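Local coordinates for protein Two-component sensor histidine kinase (Nostoc sp., PDB 3OLO) that is a two-component sensor histidine kinase, represented here by its PAS domain, which probably serves in signal sensing or relay ahead of phosphotransfer, at residues 58-64 with 83-87; 32-38 with 53-58. All blocks are in the same frame, centred on the assembly; numbering follows the deposited sequence.

Contact 1: 58-64 with 83-87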
loop_
_atom_site.group_PDB
_atom_site.type_symbol
_atom_site.label_atom_id
_atom_site.label_comp_id
_atom_site.label_asym_id
_atom_site.label_seq_id
_atom_site.Cartn_x
_atom_site.Cartn_y
_atom_site.Cartn_z
ATOM N N LEU A 58 -1.699 -4.372 -19.449
ATOM C CA LEU A 58 -3.057 -4.518 -18.935
ATOM C C LEU A 58 -3.934 -5.282 -19.920
ATOM O O LEU A 58 -4.821 -6.045 -19.532
ATOM C CB LEU A 58 -3.676 -3.138 -18.691
ATOM C CG LEU A 58 -5.102 -3.174 -18.162
ATOM C CD1 LEU A 58 -5.125 -3.910 -16.836
ATOM C CD2 LEU A 58 -5.683 -1.758 -18.029
ATOM N N GLN A 59 -3.673 -5.086 -21.201
ATOM C CA GLN A 59 -4.474 -5.700 -22.240
ATOM C C GLN A 59 -4.331 -7.227 -22.258
ATOM O O GLN A 59 -5.149 -7.923 -22.854
ATOM C CB GLN A 59 -4.064 -5.121 -23.588
ATOM C CG GLN A 59 -4.916 -5.578 -24.745
ATOM C CD GLN A 59 -4.528 -4.900 -26.054
ATOM O OE1 GLN A 59 -5.347 -4.772 -26.965
ATOM N NE2 GLN A 59 -3.273 -4.464 -26.151
ATOM N N ASP A 60 -3.296 -7.746 -21.608
ATOM C CA ASP A 60 -3.084 -9.201 -21.533
ATOM C C ASP A 60 -3.898 -9.847 -20.411
ATOM O O ASP A 60 -3.989 -11.067 -20.350
ATOM C CB ASP A 60 -1.603 -9.511 -21.293
ATOM C CG ASP A 60 -0.709 -8.957 -22.382
ATOM O OD1 ASP A 60 -1.132 -8.956 -23.560
ATOM O OD2 ASP A 60 0.418 -8.525 -22.060
ATOM N N ILE A 61 -4.443 -9.020 -19.513
ATOM C CA ILE A 61 -5.213 -9.457 -18.345
ATOM C C ILE A 61 -6.670 -8.992 -18.446
ATOM O O ILE A 61 -7.604 -9.725 -18.162
ATOM C CB ILE A 61 -4.656 -8.805 -17.050
ATOM C CG1 ILE A 61 -3.146 -9.023 -16.928
ATOM C CG2 ILE A 61 -5.380 -9.322 -15.812
ATOM C CD1 ILE A 61 -2.765 -10.385 -16.472
ATOM N N ASP A 62 -6.848 -7.733 -18.806
ATOM C CA ASP A 62 -8.177 -7.135 -18.867
ATOM C C ASP A 62 -8.879 -7.601 -20.134
ATOM O O ASP A 62 -8.640 -7.088 -21.220
ATOM C CB ASP A 62 -8.067 -5.612 -18.835
ATOM C CG ASP A 62 -9.415 -4.927 -18.748
ATOM O OD1 ASP A 62 -10.449 -5.586 -18.989
ATOM O OD2 ASP A 62 -9.439 -3.724 -18.442
ATOM N N VAL A 63 -9.733 -8.602 -19.979
ATOM C CA VAL A 63 -10.492 -9.152 -21.089
ATOM C C VAL A 63 -11.265 -8.084 -21.854
ATOM O O VAL A 63 -11.436 -8.180 -23.066
ATOM C CB VAL A 63 -11.497 -10.204 -20.586
ATOM C CG1 VAL A 63 -12.309 -10.763 -21.748
ATOM C CG2 VAL A 63 -10.763 -11.318 -19.871
ATOM N N ASP A 64 -11.746 -7.069 -21.145
ATOM C CA ASP A 64 -12.608 -6.078 -21.770
ATOM C C ASP A 64 -11.888 -4.769 -22.043
ATOM O O ASP A 64 -12.520 -3.719 -22.184
ATOM C CB ASP A 64 -13.840 -5.853 -20.898
ATOM C CG ASP A 64 -14.714 -7.091 -20.811
ATOM O OD1 ASP A 64 -14.817 -7.820 -21.824
ATOM O OD2 ASP A 64 -15.285 -7.342 -19.733
ATOM N N THR A 83 -14.376 -4.345 -14.611
ATOM C CA THR A 83 -14.079 -5.084 -15.817
ATOM C C THR A 83 -13.867 -6.549 -15.455
ATOM O O THR A 83 -13.964 -6.918 -14.290
ATOM C CB THR A 83 -12.865 -4.492 -16.522
ATOM O OG1 THR A 83 -12.802 -4.989 -17.866
ATOM C CG2 THR A 83 -11.585 -4.824 -15.758
ATOM N N ARG A 84 -13.614 -7.389 -16.452
ATOM C CA ARG A 84 -13.292 -8.795 -16.204
ATOM C C ARG A 84 -11.809 -9.005 -16.430
ATOM O O ARG A 84 -11.251 -8.483 -17.392
ATOM C CB ARG A 84 -14.073 -9.711 -17.149
ATOM C CG ARG A 84 -15.590 -9.609 -17.004
ATOM C CD ARG A 84 -16.292 -10.550 -17.959
ATOM N NE ARG A 84 -16.097 -10.159 -19.350
ATOM C CZ ARG A 84 -16.166 -10.995 -20.386
ATOM N NH1 ARG A 84 -16.416 -12.289 -20.200
ATOM N NH2 ARG A 84 -15.974 -10.536 -21.614
ATOM N N TYR A 85 -11.175 -9.748 -15.533
ATOM C CA TYR A 85 -9.795 -10.174 -15.712
ATOM C C TYR A 85 -9.708 -11.659 -16.036
ATOM O O TYR A 85 -10.538 -12.448 -15.582
ATOM C CB TYR A 85 -9.010 -9.951 -14.422
ATOM C CG TYR A 85 -8.554 -8.530 -14.164
ATOM C CD1 TYR A 85 -8.947 -7.474 -14.980
ATOM C CD2 TYR A 85 -7.705 -8.254 -13.103
ATOM C CE1 TYR A 85 -8.512 -6.168 -14.726
ATOM C CE2 TYR A 85 -7.260 -6.966 -12.851
ATOM C CZ TYR A 85 -7.663 -5.928 -13.666
ATOM O OH TYR A 85 -7.217 -4.646 -13.397
ATOM N N ARG A 86 -8.707 -12.036 -16.827
ATOM C CA ARG A 86 -8.385 -13.440 -17.027
ATOM C C ARG A 86 -7.040 -13.725 -16.395
ATOM O O ARG A 86 -6.058 -13.032 -16.663
ATOM C CB ARG A 86 -8.335 -13.814 -18.504
ATOM C CG ARG A 86 -7.935 -15.269 -18.720
ATOM C CD ARG A 86 -7.729 -15.601 -20.182
ATOM N NE ARG A 86 -8.958 -15.459 -20.956
ATOM C CZ ARG A 86 -9.155 -14.556 -21.912
ATOM N NH1 ARG A 86 -8.195 -13.698 -22.240
ATOM N NH2 ARG A 86 -10.314 -14.525 -22.559
ATOM N N SER A 87 -7.005 -14.749 -15.551
ATOM C CA SER A 87 -5.795 -15.089 -14.824
ATOM C C SER A 87 -4.987 -16.079 -15.647
ATOM O O SER A 87 -5.473 -16.611 -16.642
ATOM C CB SER A 87 -6.139 -15.690 -13.470
ATOM O OG SER A 87 -6.793 -16.932 -13.626
HETATM O O HOH W 1 -4.281 -13.392 -18.857
#
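D64 and R84 form a two-pronged salt bridge. R84 meets the carboxylate side-on: NE donates to OD2 of D64 at 3.0 Å, and NH2 of R84 donates to OD1 of D64, also at 3.0 Å. The two flat groups lie nearly coplanar, 26° apart. CG1 of V63 rests over one face of the R84 guanidinium. OG1 of T83 donates to OD1 of D62 at 2.7 Å, from the syn side. The D62 carboxylate reaches T83 because chi1 of D62, -174°, swings it to the far side of CB from the backbone N. CG2 of I61 sits over one face of the Y85 ring, 3.9 Å from its centroid, in a CH-pi contact. Y85 OH is buried without a hydrogen-bonding partner in the model. A single backbone bridge pairs D62 with Y85. It is flanked by the bond from R86 N to I61 O, 2.9 Å, and by a weak one from V63 N to R84 O. OD1 of D62 takes a second bond, from the backbone N of D64 at 2.9 Å. This donor comes from the anti side and from the opposite face of the carboxylate plane to T83. It makes an Asx turn, consistent with D64 being positioned for R84. NE2 of H68 hydrogen-bonds to OD2 of D62, so both carboxylate oxygens have partners. Water 1 links D60 O and R86 O. The loop after helix 50-53 is stitched to strand 78-86, outermost in this chain's antiparallel PAS sheet.

Contact 2: 32-38 with 53-58; sequences NWQFLYV and LLSMNL
The carbonyl oxygen of M56, a selenomethionine, is gripped by F35 and a water. F35 N donates to M56 O at 3.1 Å, and water 2 donates to M56 O at 2.7 Å. The CA of Q34 adds a C-H contact to the same oxygen. Water 2 also donates to F35 O, as does water 3, which joins F35 O to L54 O. Further along, L58 N donates to W33 O at 2.9 Å with a nearly straight N-H, at 170°. The F35 N–M56 O and L58 N–W33 O bonds flank the single Q34–N57 backbone bridge. The N57 amide adds a side-chain bond: ND2 of N57 donates to N32 O at 2.8 Å, with that oxygen close to the amide plane. A chi1 of -165° places CG of N57 beside its carbonyl carbon and brings ND2 to the N32 carbonyl. Its OD1 accepts from Q59 N, so both ends of the amide are used. The F35 side chain points toward 53-58. Its CB lies 3.2 Å from L53 O, its ring carries CD2 of L53 over one face, and M56 O lies at the ring edge. CD1 of L53 also touches both methyls of V38. CD2 of L54 packs on the L36 carbonyl, where L36 and Y37 form a classic beta bulge against C28. Backbone, amide and water bonds thus pair polar atoms of the turn into strand 35-38 with the 53-58 loop, while F35, L53 and V38 supply apolar packing.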
loop_
_atom_site.group_PDB
_atom_site.type_symbol
_atom_site.label_atom_id
_atom_site.label_comp_id
_atom_site.label_asym_id
_atom_site.label_seq_id
_atom_site.Cartn_x
_atom_site.Cartn_y
_atom_site.Cartn_z
ATOM N N ASN A 32 1.377 3.522 -21.645
ATOM C CA ASN A 32 0.820 2.564 -22.603
ATOM C C ASN A 32 0.225 1.334 -21.912
ATOM O O ASN A 32 0.069 0.286 -22.525
ATOM C CB ASN A 32 1.877 2.122 -23.616
ATOM C CG ASN A 32 2.851 3.229 -23.963
ATOM O OD1 ASN A 32 2.470 4.248 -24.542
ATOM N ND2 ASN A 32 4.122 3.029 -23.618
ATOM N N TRP A 33 -0.095 1.481 -20.631
ATOM C CA TRP A 33 -0.758 0.443 -19.843
ATOM C C TRP A 33 0.125 -0.780 -19.592
ATOM O O TRP A 33 -0.369 -1.832 -19.201
ATOM C CB TRP A 33 -2.086 0.022 -20.488
ATOM C CG TRP A 33 -2.851 1.179 -21.033
ATOM C CD1 TRP A 33 -2.953 1.550 -22.345
ATOM C CD2 TRP A 33 -3.604 2.139 -20.285
ATOM N NE1 TRP A 33 -3.729 2.680 -22.459
ATOM C CE2 TRP A 33 -4.142 3.062 -21.210
ATOM C CE3 TRP A 33 -3.879 2.312 -18.923
ATOM C CZ2 TRP A 33 -4.935 4.145 -20.816
ATOM C CZ3 TRP A 33 -4.672 3.389 -18.530
ATOM C CH2 TRP A 33 -5.186 4.292 -19.476
ATOM N N GLN A 34 1.427 -0.635 -19.805
ATOM C CA GLN A 34 2.396 -1.646 -19.383
ATOM C C GLN A 34 2.528 -1.633 -17.856
ATOM O O GLN A 34 2.554 -0.571 -17.250
ATOM C CB GLN A 34 3.763 -1.394 -20.034
ATOM C CG GLN A 34 4.556 -0.181 -19.508
ATOM C CD GLN A 34 4.213 1.135 -20.211
ATOM O OE1 GLN A 34 3.047 1.459 -20.428
ATOM N NE2 GLN A 34 5.242 1.899 -20.566
ATOM N N PHE A 35 2.582 -2.806 -17.230
ATOM C CA PHE A 35 2.863 -2.881 -15.798
ATOM C C PHE A 35 4.268 -2.344 -15.501
ATOM O O PHE A 35 5.217 -2.636 -16.216
ATOM C CB PHE A 35 2.761 -4.321 -15.295
ATOM C CG PHE A 35 1.380 -4.894 -15.374
ATOM C CD1 PHE A 35 0.432 -4.595 -14.397
ATOM C CD2 PHE A 35 1.027 -5.740 -16.423
ATOM C CE1 PHE A 35 -0.853 -5.124 -14.463
ATOM C CE2 PHE A 35 -0.250 -6.274 -16.511
ATOM C CZ PHE A 35 -1.202 -5.968 -15.520
ATOM N N LEU A 36 4.393 -1.563 -14.436
ATOM C CA LEU A 36 5.680 -1.008 -14.033
ATOM C C LEU A 36 6.052 -1.524 -12.660
ATOM O O LEU A 36 7.231 -1.659 -12.324
ATOM C CB LEU A 36 5.616 0.520 -13.979
ATOM C CG LEU A 36 5.260 1.212 -15.291
ATOM C CD1 LEU A 36 5.175 2.709 -15.074
ATOM C CD2 LEU A 36 6.273 0.877 -16.371
ATOM N N TYR A 37 5.031 -1.793 -11.859
ATOM C CA TYR A 37 5.227 -2.258 -10.505
ATOM C C TYR A 37 3.972 -3.000 -10.084
ATOM O O TYR A 37 2.871 -2.539 -10.342
ATOM C CB TYR A 37 5.488 -1.071 -9.566
ATOM C CG TYR A 37 5.766 -1.516 -8.161
ATOM C CD1 TYR A 37 4.729 -1.832 -7.297
ATOM C CD2 TYR A 37 7.067 -1.666 -7.707
ATOM C CE1 TYR A 37 4.983 -2.266 -6.002
ATOM C CE2 TYR A 37 7.326 -2.092 -6.421
ATOM C CZ TYR A 37 6.284 -2.397 -5.578
ATOM O OH TYR A 37 6.547 -2.840 -4.307
ATOM N N VAL A 38 4.130 -4.157 -9.453
ATOM C CA VAL A 38 2.984 -4.924 -8.969
ATOM C C VAL A 38 3.280 -5.394 -7.569
ATOM O O VAL A 38 4.422 -5.744 -7.286
ATOM C CB VAL A 38 2.698 -6.182 -9.854
ATOM C CG1 VAL A 38 2.223 -5.767 -11.226
ATOM C CG2 VAL A 38 3.946 -7.087 -9.964
ATOM N N LEU A 53 4.607 -10.416 -15.068
ATOM C CA LEU A 53 3.776 -9.215 -15.117
ATOM C C LEU A 53 4.568 -7.997 -15.568
ATOM O O LEU A 53 4.023 -7.110 -16.206
ATOM C CB LEU A 53 3.121 -8.945 -13.753
ATOM C CG LEU A 53 1.940 -9.871 -13.408
ATOM C CD1 LEU A 53 1.541 -9.781 -11.935
ATOM C CD2 LEU A 53 0.737 -9.569 -14.292
ATOM N N LEU A 54 5.859 -7.959 -15.266
ATOM C CA LEU A 54 6.648 -6.756 -15.546
ATOM C C LEU A 54 7.122 -6.711 -16.994
ATOM O O LEU A 54 7.893 -5.832 -17.380
ATOM C CB LEU A 54 7.831 -6.632 -14.572
ATOM C CG LEU A 54 7.410 -6.295 -13.128
ATOM C CD1 LEU A 54 8.618 -6.211 -12.184
ATOM C CD2 LEU A 54 6.602 -4.992 -13.075
ATOM N N SER A 55 6.660 -7.661 -17.795
ATOM C CA SER A 55 6.876 -7.595 -19.234
ATOM C C SER A 55 5.526 -7.655 -19.931
ATOM O O SER A 55 5.445 -7.886 -21.130
ATOM C CB SER A 55 7.770 -8.741 -19.701
ATOM O OG SER A 55 7.151 -9.985 -19.437
HETATM N N MSE A 56 4.459 -7.419 -19.171
HETATM C CA MSE A 56 3.118 -7.552 -19.711
HETATM C C MSE A 56 2.365 -6.225 -19.753
HETATM O O MSE A 56 2.821 -5.215 -19.227
HETATM C CB MSE A 56 2.328 -8.597 -18.910
HETATM C CG MSE A 56 2.739 -10.046 -19.221
HETATM SE SE MSE A 56 2.009 -11.361 -17.959
HETATM C CE MSE A 56 0.124 -11.250 -18.441
ATOM N N ASN A 57 1.217 -6.251 -20.415
ATOM C CA ASN A 57 0.343 -5.095 -20.552
ATOM C C ASN A 57 -0.999 -5.408 -19.906
ATOM O O ASN A 57 -1.389 -6.576 -19.826
ATOM C CB ASN A 57 0.115 -4.806 -22.030
ATOM C CG ASN A 57 -0.470 -3.442 -22.267
ATOM O OD1 ASN A 57 -1.689 -3.274 -22.379
ATOM N ND2 ASN A 57 0.399 -2.452 -22.358
ATOM N N LEU A 58 -1.699 -4.372 -19.449
ATOM C CA LEU A 58 -3.057 -4.518 -18.935
ATOM C C LEU A 58 -3.934 -5.282 -19.920
ATOM O O LEU A 58 -4.821 -6.045 -19.532
ATOM C CB LEU A 58 -3.676 -3.138 -18.691
ATOM C CG LEU A 58 -5.102 -3.174 -18.162
ATOM C CD1 LEU A 58 -5.125 -3.910 -16.836
ATOM C CD2 LEU A 58 -5.683 -1.758 -18.029
HETATM O O HOH W 2 5.352 -4.573 -18.511
HETATM O O HOH W 3 8.076 -3.130 -16.839
#

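Contact 2 comes first along the chain and closes before contact 1 opens. L58 belongs to both, and their centres lie about 12 Å apart. Together they bring the end of helix 50-53 and the loop that follows it to one antiparallel sheet. Contact 2 reaches strand 35-38 and contact 1 reaches strand 78-86, the two outermost strands of the sheet within this chain. Apolar packing joins the contacts: CD1 of I61 lies 3.6 Å from CE of M56, and I61 also touches F35 and L53. The loop therefore lies across the sheet between those strands, consistent with the way the segments between strands cover one face of the PAS sheet.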